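Local coordinates for protein transcriptional regulator, LacI family (Arthrobacter sp., PDB 4RKR) that probably regulates transcription as a LacI-family regulator, its periplasmic-binding-protein-like core holding a galactose- and glucose-containing sugar between two lobes, at residues 28-33 with 75-80; 111-116 with 152-157; 171-176 with 197-202; 240-245 with 278-283. All coordinates share one frame; numbering follows the deposited sequence.

Contact 1. Residues 28-33 with 75-80; sequences PYFPAF and IGYLGG. With GAL (beta-D-galactopyranose), chain E.
Y29 and Y77 meet through their hydroxyls, the one polar link between residues 28-33 and 75-80. Y29 OH and Y77 OH are 2.6 Å apart, a hydrogen bond in which either tyrosine could be the donor. Y77 OH also lies 2.7 Å from GAL O6, which is close to the plane of the Y77 ring, but with the Y29 oxygen within reach as well, the geometry does not settle which acceptor its proton serves.

The aromatic contacts surround the same Y77 ring. F30 points its CE1 edge at one face of Y77, 3.8 Å from Y77 CG, a T-shaped pair with planes at 79°. Y77 repeats the relation in the other sense toward F33: Y77 CE1 stands over the centre of the F33 ring, 3.8 Å from F33 CE2, the planes being 88° apart. Y77 is therefore face acceptor to one phenylalanine and edge donor to the other, which probably restricts both its tilt and its rotation.

Apolar contacts complete the group. With CG anti to the backbone N (chi1 174°), Y29 turns one ring face to the galactose, whose C4 sits over the ring centre and comes within 3.7 Å of Y29 CD2. On the far side of the cluster, F33 CZ touches I75 CG2 at 4.2 Å.

In the fold, the first turn of helix 29-43 packs here on the C-terminal end of strand 73-76. Strand 17-22 flanks the contact through I22, strand 94-97 through L97, and helix 246-262 covers Y29 and F33 with L246 and V249.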
loop_
_atom_site.group_PDB
_atom_site.type_symbol
_atom_site.label_atom_id
_atom_site.label_comp_id
_atom_site.label_asym_id
_atom_site.label_seq_id
_atom_site.Cartn_x
_atom_site.Cartn_y
_atom_site.Cartn_z
ATOM N N PRO A 28 4.905 -0.918 -1.899
ATOM C CA PRO A 28 3.553 -0.732 -2.460
ATOM C C PRO A 28 3.143 -1.724 -3.531
ATOM O O PRO A 28 1.945 -1.892 -3.763
ATOM C CB PRO A 28 3.613 0.668 -3.075
ATOM C CG PRO A 28 4.598 1.381 -2.232
ATOM C CD PRO A 28 5.636 0.359 -1.859
ATOM N N TYR A 29 4.113 -2.371 -4.179
ATOM C CA TYR A 29 3.792 -3.423 -5.132
ATOM C C TYR A 29 2.893 -4.499 -4.529
ATOM O O TYR A 29 1.919 -4.916 -5.149
ATOM C CB TYR A 29 5.058 -4.079 -5.700
ATOM C CG TYR A 29 4.729 -5.258 -6.578
ATOM C CD1 TYR A 29 4.286 -5.071 -7.888
ATOM C CD2 TYR A 29 4.799 -6.567 -6.082
ATOM C CE1 TYR A 29 3.946 -6.156 -8.696
ATOM C CE2 TYR A 29 4.458 -7.654 -6.876
ATOM C CZ TYR A 29 4.034 -7.445 -8.181
ATOM O OH TYR A 29 3.702 -8.519 -8.973
ATOM N N PHE A 30 3.211 -4.958 -3.330
ATOM C CA PHE A 30 2.497 -6.122 -2.801
ATOM C C PHE A 30 1.058 -5.847 -2.407
ATOM O O PHE A 30 0.187 -6.650 -2.701
ATOM C CB PHE A 30 3.278 -6.776 -1.676
ATOM C CG PHE A 30 4.581 -7.359 -2.139
ATOM C CD1 PHE A 30 4.597 -8.452 -2.995
ATOM C CD2 PHE A 30 5.785 -6.793 -1.753
ATOM C CE1 PHE A 30 5.789 -8.980 -3.436
ATOM C CE2 PHE A 30 6.983 -7.323 -2.182
ATOM C CZ PHE A 30 6.985 -8.418 -3.029
ATOM N N PRO A 31 0.788 -4.706 -1.768
ATOM C CA PRO A 31 -0.630 -4.438 -1.522
ATOM C C PRO A 31 -1.428 -4.387 -2.820
ATOM O O PRO A 31 -2.540 -4.899 -2.877
ATOM C CB PRO A 31 -0.639 -3.071 -0.816
ATOM C CG PRO A 31 0.761 -2.801 -0.397
ATOM C CD PRO A 31 1.679 -3.834 -0.987
ATOM N N ALA A 32 -0.846 -3.794 -3.860
ATOM C CA ALA A 32 -1.514 -3.717 -5.167
ATOM C C ALA A 32 -1.732 -5.100 -5.748
ATOM O O ALA A 32 -2.801 -5.390 -6.277
ATOM C CB ALA A 32 -0.717 -2.854 -6.133
ATOM N N PHE A 33 -0.711 -5.949 -5.635
ATOM C CA PHE A 33 -0.795 -7.335 -6.084
ATOM C C PHE A 33 -1.878 -8.083 -5.316
ATOM O O PHE A 33 -2.743 -8.721 -5.905
ATOM C CB PHE A 33 0.558 -8.025 -5.896
ATOM C CG PHE A 33 0.509 -9.510 -6.037
ATOM C CD1 PHE A 33 0.308 -10.095 -7.277
ATOM C CD2 PHE A 33 0.676 -10.325 -4.936
ATOM C CE1 PHE A 33 0.275 -11.468 -7.417
ATOM C CE2 PHE A 33 0.637 -11.697 -5.069
ATOM C CZ PHE A 33 0.438 -12.270 -6.311
ATOM N N ILE A 75 -1.448 -18.918 -3.379
ATOM C CA ILE A 75 -0.799 -18.084 -4.367
ATOM C C ILE A 75 0.175 -17.192 -3.601
ATOM O O ILE A 75 -0.176 -16.602 -2.567
ATOM C CB ILE A 75 -1.823 -17.189 -5.049
ATOM C CG1 ILE A 75 -2.785 -18.039 -5.867
ATOM C CG2 ILE A 75 -1.117 -16.120 -5.898
ATOM C CD1 ILE A 75 -4.026 -17.283 -6.319
ATOM N N GLY A 76 1.394 -17.068 -4.081
ATOM C CA GLY A 76 2.331 -16.264 -3.324
ATOM C C GLY A 76 3.702 -16.012 -3.881
ATOM O O GLY A 76 4.182 -16.689 -4.811
ATOM N N TYR A 77 4.321 -15.004 -3.281
ATOM C CA TYR A 77 5.746 -14.766 -3.396
ATOM C C TYR A 77 6.390 -15.444 -2.189
ATOM O O TYR A 77 6.119 -15.067 -1.050
ATOM C CB TYR A 77 6.021 -13.270 -3.397
ATOM C CG TYR A 77 5.739 -12.580 -4.718
ATOM C CD1 TYR A 77 4.436 -12.209 -5.081
ATOM C CD2 TYR A 77 6.776 -12.274 -5.591
ATOM C CE1 TYR A 77 4.188 -11.567 -6.287
ATOM C CE2 TYR A 77 6.538 -11.637 -6.798
ATOM C CZ TYR A 77 5.253 -11.281 -7.133
ATOM O OH TYR A 77 5.036 -10.683 -8.324
ATOM N N LEU A 78 7.235 -16.449 -2.431
ATOM C CA LEU A 78 7.687 -17.336 -1.354
ATOM C C LEU A 78 9.137 -17.192 -0.958
ATOM O O LEU A 78 9.616 -17.967 -0.128
ATOM C CB LEU A 78 7.421 -18.802 -1.724
ATOM C CG LEU A 78 5.956 -19.274 -1.803
ATOM C CD1 LEU A 78 5.910 -20.771 -1.578
ATOM C CD2 LEU A 78 5.036 -18.590 -0.798
ATOM N N GLY A 79 9.836 -16.229 -1.551
ATOM C CA GLY A 79 11.223 -15.950 -1.192
ATOM C C GLY A 79 12.165 -17.132 -1.370
ATOM O O GLY A 79 13.106 -17.291 -0.616
ATOM N N GLY A 80 11.904 -17.963 -2.370
ATOM C CA GLY A 80 12.794 -19.077 -2.687
ATOM C C GLY A 80 12.375 -20.439 -2.165
ATOM O O GLY A 80 13.061 -21.413 -2.456
HETATM C C1 GAL E . 9.779 -8.302 -6.248
HETATM C C2 GAL E . 9.903 -6.795 -6.022
HETATM C C3 GAL E . 8.598 -6.084 -6.375
HETATM C C4 GAL E . 8.130 -6.494 -7.760
HETATM C C5 GAL E . 8.100 -8.008 -7.896
HETATM C C6 GAL E . 7.732 -8.394 -9.319
HETATM O O2 GAL E . 10.204 -6.576 -4.639
HETATM O O3 GAL E . 8.734 -4.658 -6.370
HETATM O O4 GAL E . 9.017 -5.944 -8.730
HETATM O O5 GAL E . 9.370 -8.578 -7.582
HETATM O O6 GAL E . 7.353 -9.770 -9.330
#

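Contact 2. Residues 111-116 with 152-157; sequences DYQHAA and GKAVAG
A116 and A154 bring two helices together through their methyl groups, with CB atoms 4.2 Å apart. The short axes of helices 112-116 and 152-157 approach to 8.5 Å at a signed crossing angle of -45°, and the nearest CA pair, A116 with V155, is 5.0 Å apart. Such proximity is possible because alanines carry the middle of the interface.

The van der Waals contacts run methyl against backbone as much as methyl against methyl. A154 CB rests 3.6 Å from Y112 O, while A116 CB reaches back to A154 O at the same separation. V155 adds a branch at the edge: its CG2, anti to the carbonyl carbon and beside the backbone N (chi1 172°), lies 4.0 Å from A116 CB. Y112 takes part through its CB, and its ring leads away toward the sugar site, where the hydroxyl is hydrogen-bonded to D98. At the more exposed border, the Q113 chain passes A154 with its CG.

No hydrogen bond crosses the contact; the polar features belong to each helix. D111 is the N-cap of helix 112-125, its OD1 accepting a weak but nearly straight bond from H114 N (3.2 Å, 174°). A116 N is bonded to Y112 O in the regular helical pattern, so the carbonyl against which A154 packs already has a partner.

Around this junction, V150 and R151 at the start of helix 150-162 touch the Y112 side chain. Strand 273-281 supports helix 112-125 from K277 and H278, which meet H114 and A115 respectively.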
loop_
_atom_site.group_PDB
_atom_site.type_symbol
_atom_site.label_atom_id
_atom_site.label_comp_id
_atom_site.label_asym_id
_atom_site.label_seq_id
_atom_site.Cartn_x
_atom_site.Cartn_y
_atom_site.Cartn_z
ATOM N N ASP A 111 9.130 -11.716 -18.246
ATOM C CA ASP A 111 10.199 -11.664 -19.225
ATOM C C ASP A 111 11.063 -10.443 -18.949
ATOM O O ASP A 111 10.773 -9.362 -19.443
ATOM C CB ASP A 111 9.596 -11.590 -20.627
ATOM C CG ASP A 111 10.627 -11.726 -21.704
ATOM O OD1 ASP A 111 11.837 -11.781 -21.381
ATOM O OD2 ASP A 111 10.218 -11.788 -22.876
ATOM N N TYR A 112 12.120 -10.609 -18.158
ATOM C CA TYR A 112 12.951 -9.455 -17.753
ATOM C C TYR A 112 13.919 -8.973 -18.837
ATOM O O TYR A 112 14.423 -7.847 -18.770
ATOM C CB TYR A 112 13.706 -9.749 -16.451
ATOM C CG TYR A 112 12.814 -9.687 -15.224
ATOM C CD1 TYR A 112 12.187 -8.496 -14.860
ATOM C CD2 TYR A 112 12.588 -10.813 -14.438
ATOM C CE1 TYR A 112 11.356 -8.432 -13.760
ATOM C CE2 TYR A 112 11.758 -10.752 -13.330
ATOM C CZ TYR A 112 11.148 -9.558 -13.001
ATOM O OH TYR A 112 10.334 -9.468 -11.910
ATOM N N GLN A 113 14.179 -9.826 -19.823
ATOM C CA GLN A 113 14.952 -9.450 -21.001
ATOM C C GLN A 113 14.184 -8.518 -21.919
ATOM O O GLN A 113 14.724 -7.531 -22.407
ATOM C CB GLN A 113 15.347 -10.689 -21.785
ATOM C CG GLN A 113 16.361 -11.542 -21.052
ATOM C CD GLN A 113 16.903 -12.648 -21.921
ATOM O OE1 GLN A 113 16.466 -12.839 -23.066
ATOM N NE2 GLN A 113 17.867 -13.385 -21.386
ATOM N N HIS A 114 12.929 -8.847 -22.183
ATOM C CA HIS A 114 12.073 -7.941 -22.914
ATOM C C HIS A 114 11.950 -6.582 -22.199
ATOM O O HIS A 114 12.026 -5.517 -22.824
ATOM C CB HIS A 114 10.701 -8.548 -23.079
ATOM C CG HIS A 114 9.692 -7.593 -23.616
ATOM N ND1 HIS A 114 9.488 -7.410 -24.966
ATOM C CD2 HIS A 114 8.831 -6.760 -22.987
ATOM C CE1 HIS A 114 8.537 -6.511 -25.146
ATOM N NE2 HIS A 114 8.121 -6.101 -23.961
ATOM N N ALA A 115 11.748 -6.618 -20.887
ATOM C CA ALA A 115 11.657 -5.377 -20.115
ATOM C C ALA A 115 12.967 -4.588 -20.200
ATOM O O ALA A 115 12.947 -3.374 -20.355
ATOM C CB ALA A 115 11.301 -5.664 -18.664
ATOM N N ALA A 116 14.100 -5.282 -20.093
ATOM C CA ALA A 116 15.416 -4.643 -20.194
ATOM C C ALA A 116 15.583 -3.939 -21.537
ATOM O O ALA A 116 16.037 -2.792 -21.600
ATOM C CB ALA A 116 16.528 -5.667 -20.002
ATOM N N GLY A 152 18.300 -7.454 -12.832
ATOM C CA GLY A 152 19.597 -6.795 -12.738
ATOM C C GLY A 152 20.555 -7.347 -13.772
ATOM O O GLY A 152 21.174 -6.586 -14.503
ATOM N N LYS A 153 20.668 -8.671 -13.848
ATOM C CA LYS A 153 21.548 -9.295 -14.839
ATOM C C LYS A 153 21.060 -8.966 -16.240
ATOM O O LYS A 153 21.859 -8.659 -17.123
ATOM C CB LYS A 153 21.623 -10.818 -14.663
ATOM C CG LYS A 153 22.378 -11.302 -13.424
ATOM C CD LYS A 153 22.156 -12.801 -13.202
ATOM C CE LYS A 153 23.230 -13.441 -12.329
ATOM N NZ LYS A 153 22.945 -13.340 -10.873
ATOM N N ALA A 154 19.748 -9.017 -16.438
ATOM C CA ALA A 154 19.165 -8.783 -17.761
ATOM C C ALA A 154 19.496 -7.393 -18.314
ATOM O O ALA A 154 19.690 -7.219 -19.510
ATOM C CB ALA A 154 17.655 -8.978 -17.707
ATOM N N VAL A 155 19.545 -6.404 -17.434
ATOM C CA VAL A 155 19.778 -5.029 -17.850
ATOM C C VAL A 155 21.252 -4.842 -18.203
ATOM O O VAL A 155 21.580 -4.279 -19.245
ATOM C CB VAL A 155 19.347 -4.037 -16.753
ATOM C CG1 VAL A 155 19.768 -2.613 -17.101
ATOM C CG2 VAL A 155 17.841 -4.112 -16.538
ATOM N N ALA A 156 22.132 -5.315 -17.326
ATOM C CA ALA A 156 23.565 -5.304 -17.587
ATOM C C ALA A 156 23.851 -5.959 -18.930
ATOM O O ALA A 156 24.410 -5.330 -19.832
ATOM C CB ALA A 156 24.316 -6.015 -16.477
ATOM N N GLY A 157 23.434 -7.210 -19.068
ATOM C CA GLY A 157 23.553 -7.915 -20.339
ATOM C C GLY A 157 23.211 -7.030 -21.526
ATOM O O GLY A 157 23.971 -6.950 -22.488
#

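Contact 3. Residues 171-176 with 197-202; sequences AEETAE and AFNDLM. With GAL (beta-D-galactopyranose), chain E.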
loop_
_atom_site.group_PDB
_atom_site.type_symbol
_atom_site.label_atom_id
_atom_site.label_comp_id
_atom_site.label_asym_id
_atom_site.label_seq_id
_atom_site.Cartn_x
_atom_site.Cartn_y
_atom_site.Cartn_z
ATOM N N ALA A 171 21.646 -0.740 -3.628
ATOM C CA ALA A 171 21.112 -0.349 -2.337
ATOM C C ALA A 171 20.038 -1.341 -1.884
ATOM O O ALA A 171 19.583 -2.209 -2.641
ATOM C CB ALA A 171 20.544 1.060 -2.405
ATOM N N GLU A 172 19.659 -1.198 -0.625
ATOM C CA GLU A 172 18.630 -2.001 -0.012
ATOM C C GLU A 172 17.321 -1.512 -0.610
ATOM O O GLU A 172 17.190 -0.334 -0.952
ATOM C CB GLU A 172 18.669 -1.811 1.511
ATOM C CG GLU A 172 18.151 -2.978 2.330
ATOM C CD GLU A 172 18.019 -2.639 3.805
ATOM O OE1 GLU A 172 17.596 -1.505 4.128
ATOM O OE2 GLU A 172 18.331 -3.511 4.643
ATOM N N GLU A 173 16.352 -2.410 -0.735
ATOM C CA GLU A 173 15.144 -2.115 -1.481
ATOM C C GLU A 173 14.174 -1.242 -0.667
ATOM O O GLU A 173 13.103 -1.680 -0.269
ATOM C CB GLU A 173 14.503 -3.429 -1.921
ATOM C CG GLU A 173 13.277 -3.304 -2.814
ATOM C CD GLU A 173 12.725 -4.662 -3.240
ATOM O OE1 GLU A 173 13.382 -5.708 -3.011
ATOM O OE2 GLU A 173 11.625 -4.681 -3.818
ATOM N N THR A 174 14.563 0.005 -0.425
ATOM C CA THR A 174 13.667 0.994 0.159
ATOM C C THR A 174 13.885 2.317 -0.566
ATOM O O THR A 174 14.876 2.482 -1.270
ATOM C CB THR A 174 13.890 1.165 1.672
ATOM O OG1 THR A 174 15.192 1.705 1.917
ATOM C CG2 THR A 174 13.766 -0.178 2.384
ATOM N N ALA A 175 12.938 3.237 -0.412
ATOM C CA ALA A 175 13.033 4.548 -1.033
ATOM C C ALA A 175 14.220 5.310 -0.467
ATOM O O ALA A 175 15.036 5.845 -1.216
ATOM C CB ALA A 175 11.751 5.336 -0.802
ATOM N N GLU A 176 14.313 5.339 0.860
ATOM C CA GLU A 176 15.377 6.046 1.550
ATOM C C GLU A 176 16.740 5.452 1.231
ATOM O O GLU A 176 17.691 6.181 0.990
ATOM C CB GLU A 176 15.140 6.015 3.065
ATOM C CG GLU A 176 16.307 6.534 3.906
ATOM C CD GLU A 176 16.555 8.028 3.749
ATOM O OE1 GLU A 176 15.821 8.695 2.991
ATOM O OE2 GLU A 176 17.493 8.551 4.397
ATOM N N ALA A 197 15.865 2.016 -12.434
ATOM C CA ALA A 197 15.759 1.587 -11.056
ATOM C C ALA A 197 15.201 0.186 -11.023
ATOM O O ALA A 197 14.355 -0.173 -11.854
ATOM C CB ALA A 197 14.860 2.537 -10.289
ATOM N N PHE A 198 15.660 -0.594 -10.051
ATOM C CA PHE A 198 15.154 -1.952 -9.825
ATOM C C PHE A 198 13.621 -1.988 -9.813
ATOM O O PHE A 198 13.000 -2.815 -10.480
ATOM C CB PHE A 198 15.712 -2.491 -8.512
ATOM C CG PHE A 198 15.163 -3.822 -8.128
ATOM C CD1 PHE A 198 15.676 -4.982 -8.687
ATOM C CD2 PHE A 198 14.140 -3.922 -7.198
ATOM C CE1 PHE A 198 15.166 -6.229 -8.342
ATOM C CE2 PHE A 198 13.625 -5.159 -6.846
ATOM C CZ PHE A 198 14.136 -6.319 -7.418
ATOM N N ASN A 199 13.009 -1.065 -9.086
ATOM C CA ASN A 199 11.559 -0.959 -9.106
ATOM C C ASN A 199 11.075 0.458 -8.773
ATOM O O ASN A 199 11.881 1.342 -8.489
ATOM C CB ASN A 199 10.950 -2.002 -8.153
ATOM C CG ASN A 199 11.335 -1.777 -6.704
ATOM O OD1 ASN A 199 11.896 -0.735 -6.336
ATOM N ND2 ASN A 199 11.025 -2.760 -5.862
ATOM N N ASP A 200 9.764 0.663 -8.807
ATOM C CA ASP A 200 9.181 1.998 -8.645
ATOM C C ASP A 200 9.435 2.573 -7.261
ATOM O O ASP A 200 9.672 3.785 -7.125
ATOM C CB ASP A 200 7.672 1.992 -8.952
ATOM C CG ASP A 200 7.376 1.781 -10.424
ATOM O OD1 ASP A 200 8.337 1.703 -11.208
ATOM O OD2 ASP A 200 6.189 1.685 -10.802
ATOM N N LEU A 201 9.414 1.727 -6.237
ATOM C CA LEU A 201 9.733 2.195 -4.878
ATOM C C LEU A 201 11.125 2.827 -4.807
ATOM O O LEU A 201 11.266 3.931 -4.300
ATOM C CB LEU A 201 9.649 1.051 -3.865
ATOM C CG LEU A 201 9.934 1.443 -2.411
ATOM C CD1 LEU A 201 8.993 2.547 -1.936
ATOM C CD2 LEU A 201 9.835 0.220 -1.522
ATOM N N MET A 202 12.142 2.107 -5.290
ATOM C CA MET A 202 13.520 2.602 -5.278
ATOM C C MET A 202 13.627 3.843 -6.190
ATOM O O MET A 202 14.310 4.815 -5.871
ATOM C CB MET A 202 14.529 1.497 -5.707
ATOM C CG MET A 202 14.582 0.257 -4.798
ATOM S SD MET A 202 15.837 -0.925 -5.271
ATOM C CE MET A 202 17.213 -0.269 -4.361
HETATM C C1 GAL E . 9.779 -8.302 -6.248
HETATM C C2 GAL E . 9.903 -6.795 -6.022
HETATM C C3 GAL E . 8.598 -6.084 -6.375
HETATM C C4 GAL E . 8.130 -6.494 -7.760
HETATM C C5 GAL E . 8.100 -8.008 -7.896
HETATM C C6 GAL E . 7.732 -8.394 -9.319
HETATM O O2 GAL E . 10.204 -6.576 -4.639
HETATM O O3 GAL E . 8.734 -4.658 -6.370
HETATM O O4 GAL E . 9.017 -5.944 -8.730
HETATM O O5 GAL E . 9.370 -8.578 -7.582
HETATM O O6 GAL E . 7.353 -9.770 -9.330
#
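E173 reaches across to F198 and N199 with an extended side chain. Its CG is anti to the backbone N (chi1 -175°), and the straight chain beyond it carries the carboxylate out to the galactose. There OE2 accepts a 2.5 Å hydrogen bond from GAL O2, while E173 OE2 is also 2.9 Å from N199 ND2. The carboxylate approaches the F198 ring at its edge, E173 OE2 lying 3.7 Å from F198 CE2, with the two planes turned 69° apart.

N199 holds its CG between backbone N and carbonyl carbon (chi1 63°), which folds the amide back beside its own backbone, where OD1 can reach M202 N. That bond caps helix 200-212 at 3.0 Å with the donor tilted slightly from the carbonyl plane, and ND2 donates to GAL O3 at 3.0 Å. The helix cap thus fixes the rotation of an amide that binds sugar.

M202 sets its CE methyl against the opposing backbone, 3.4 Å from E172 O and close to A171 O. L201 splits its branches: CD1 meets A175 CB at 4.1 Å, and CD2 lies against the E173 carbonyl.

Shortening E173 to an alanine is likely to leave GAL O2 without this carboxylate acceptor and the F198 edge without its polar neighbour.

E173 is the centre of an inverse gamma turn between strand 166-171 and helix 175-188. Together with N27, D98, Y77, R151 and D227, which also bond the galactose, E173 and N199 form the polar lining of a sugar site at strand-to-helix loops, as in periplasmic-binding-protein-like folds.

Contact 4. Residues 240-245 with 278-283; sequences STMALD and HRLVLR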
loop_
_atom_site.group_PDB
_atom_site.type_symbol
_atom_site.label_atom_id
_atom_site.label_comp_id
_atom_site.label_asym_id
_atom_site.label_seq_id
_atom_site.Cartn_x
_atom_site.Cartn_y
_atom_site.Cartn_z
ATOM N N SER A 240 7.850 7.382 -15.201
ATOM C CA SER A 240 7.846 6.424 -16.303
ATOM C C SER A 240 8.366 5.095 -15.777
ATOM O O SER A 240 9.306 5.051 -14.987
ATOM C CB SER A 240 8.723 6.909 -17.467
ATOM O OG SER A 240 8.142 8.036 -18.097
ATOM N N THR A 241 7.763 4.006 -16.222
ATOM C CA THR A 241 8.071 2.714 -15.653
ATOM C C THR A 241 7.792 1.574 -16.619
ATOM O O THR A 241 6.959 1.699 -17.519
ATOM C CB THR A 241 7.258 2.534 -14.358
ATOM O OG1 THR A 241 7.665 1.338 -13.700
ATOM C CG2 THR A 241 5.750 2.501 -14.639
ATOM N N MET A 242 8.514 0.472 -16.442
ATOM C CA MET A 242 8.143 -0.779 -17.076
ATOM C C MET A 242 7.033 -1.408 -16.218
ATOM O O MET A 242 7.309 -1.966 -15.153
ATOM C CB MET A 242 9.361 -1.698 -17.226
ATOM C CG MET A 242 10.403 -1.218 -18.236
ATOM S SD MET A 242 9.748 -0.809 -19.872
ATOM C CE MET A 242 8.953 -2.290 -20.406
ATOM N N ALA A 243 5.784 -1.291 -16.684
ATOM C CA ALA A 243 4.602 -1.563 -15.865
ATOM C C ALA A 243 4.022 -2.942 -16.092
ATOM O O ALA A 243 3.990 -3.423 -17.213
ATOM C CB ALA A 243 3.517 -0.527 -16.128
ATOM N N LEU A 244 3.546 -3.550 -15.007
ATOM C CA LEU A 244 2.765 -4.777 -15.042
ATOM C C LEU A 244 1.299 -4.420 -14.853
ATOM O O LEU A 244 0.947 -3.663 -13.927
ATOM C CB LEU A 244 3.167 -5.697 -13.888
ATOM C CG LEU A 244 4.569 -6.295 -13.862
ATOM C CD1 LEU A 244 4.780 -7.066 -12.565
ATOM C CD2 LEU A 244 4.770 -7.198 -15.068
ATOM N N ASP A 245 0.440 -4.969 -15.709
ATOM C CA ASP A 245 -1.001 -4.854 -15.501
ATOM C C ASP A 245 -1.380 -5.860 -14.404
ATOM O O ASP A 245 -1.393 -7.068 -14.638
ATOM C CB ASP A 245 -1.760 -5.136 -16.796
ATOM C CG ASP A 245 -3.256 -5.043 -16.623
ATOM O OD1 ASP A 245 -3.700 -4.761 -15.492
ATOM O OD2 ASP A 245 -3.988 -5.244 -17.616
ATOM N N HIS A 278 6.028 -6.991 -19.169
ATOM C CA HIS A 278 5.803 -5.613 -18.748
ATOM C C HIS A 278 5.508 -4.789 -19.986
ATOM O O HIS A 278 5.956 -5.136 -21.073
ATOM C CB HIS A 278 7.047 -5.017 -18.092
ATOM C CG HIS A 278 7.486 -5.715 -16.842
ATOM N ND1 HIS A 278 8.185 -6.903 -16.855
ATOM C CD2 HIS A 278 7.370 -5.362 -15.541
ATOM C CE1 HIS A 278 8.455 -7.266 -15.615
ATOM N NE2 HIS A 278 7.972 -6.349 -14.798
ATOM N N ARG A 279 4.771 -3.696 -19.809
ATOM C CA ARG A 279 4.536 -2.726 -20.861
ATOM C C ARG A 279 5.094 -1.384 -20.408
ATOM O O ARG A 279 4.916 -0.990 -19.247
ATOM C CB ARG A 279 3.039 -2.618 -21.142
ATOM C CG ARG A 279 2.694 -2.377 -22.608
ATOM C CD ARG A 279 1.308 -2.878 -23.015
ATOM N NE ARG A 279 0.466 -3.293 -21.889
ATOM C CZ ARG A 279 0.205 -4.556 -21.537
ATOM N NH1 ARG A 279 0.702 -5.593 -22.212
ATOM N NH2 ARG A 279 -0.571 -4.789 -20.485
ATOM N N LEU A 280 5.773 -0.686 -21.318
ATOM C CA LEU A 280 6.363 0.616 -20.997
ATOM C C LEU A 280 5.275 1.664 -20.955
ATOM O O LEU A 280 4.485 1.787 -21.888
ATOM C CB LEU A 280 7.422 1.024 -22.020
ATOM C CG LEU A 280 8.092 2.395 -21.847
ATOM C CD1 LEU A 280 8.919 2.496 -20.574
ATOM C CD2 LEU A 280 8.966 2.708 -23.053
ATOM N N VAL A 281 5.238 2.408 -19.859
ATOM C CA VAL A 281 4.266 3.468 -19.666
ATOM C C VAL A 281 5.043 4.750 -19.492
ATOM O O VAL A 281 5.773 4.889 -18.509
ATOM C CB VAL A 281 3.430 3.223 -18.410
ATOM C CG1 VAL A 281 2.602 4.463 -18.056
ATOM C CG2 VAL A 281 2.561 1.995 -18.615
ATOM N N LEU A 282 4.886 5.670 -20.433
ATOM C CA LEU A 282 5.667 6.893 -20.450
ATOM C C LEU A 282 4.947 8.012 -19.738
ATOM O O LEU A 282 3.843 8.383 -20.090
ATOM C CB LEU A 282 5.949 7.316 -21.885
ATOM C CG LEU A 282 6.858 6.407 -22.692
ATOM C CD1 LEU A 282 6.878 6.830 -24.143
ATOM C CD2 LEU A 282 8.252 6.412 -22.110
ATOM N N ARG A 283 5.591 8.537 -18.720
ATOM C CA ARG A 283 5.039 9.617 -17.944
ATOM C C ARG A 283 5.996 10.793 -18.026
ATOM O O ARG A 283 6.667 10.962 -19.019
ATOM C CB ARG A 283 4.759 9.168 -16.507
ATOM C CG ARG A 283 3.728 8.051 -16.420
ATOM C CD ARG A 283 3.135 7.894 -15.033
ATOM N NE ARG A 283 2.260 6.732 -14.914
ATOM C CZ ARG A 283 2.533 5.651 -14.191
ATOM N NH1 ARG A 283 3.654 5.567 -13.506
ATOM N NH2 ARG A 283 1.674 4.656 -14.148
#
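T241 and V281 form the first of two antiparallel hydrogen-bonded pairs; A243 and R279 form the second, and M242 faces L280 between them as a non-hydrogen-bonded pair. The short strand axes run at 162°, 4.5 Å apart at closest. V281 N gives T241 O a nearly straight bond of 3.0 Å, whereas A243 N reaches R279 O (2.7 Å) from above the carbonyl plane. Past the T241-V281 pair, S240 OG accepts from R283 N at 2.7 Å, a side chain standing in for the next backbone carbonyl.

On one face, M242 folds back at chi2 and chi3, placing SD 3.5 Å from L280 CD1. On the other, A243 CB touches V281 CG2 at 3.7 Å. Past the last pair, L244 sets CD2 over the H278 ring, 3.4 Å from its centroid and 19° off the normal, a CH-pi contact. A serine in place of H278 would probably leave L244 CD2 without its ring and free to shift.

R279 is poorly ordered, and its modelled NH2 is 4.5 Å from D245 OD2, beyond a salt bridge. Backbone bonds and apolar packing therefore carry the pairing, and charge probably contributes little to it.

In the fold
From the N terminus, contact 1 closes first, joining helix 29-43 to strand 73-76 in the lobe that begins the chain. Contacts 2, 3 and 4 each close their own later loop, in series, none enclosing or crossing another: helix 112-125 with helix 150-162, then the starts of helices 175-188 and 200-212, then strands 240-243 and 273-281. Contacts 1 and 3, with centres about 16 Å apart, both touch the galactose and meet directly where P28 packs on L201. Contact 4 touches all three others: L244 meets Y29 of contact 1, H278 packs on Y112 of contact 2, and T241 probably hydrogen-bonds D200 of contact 3.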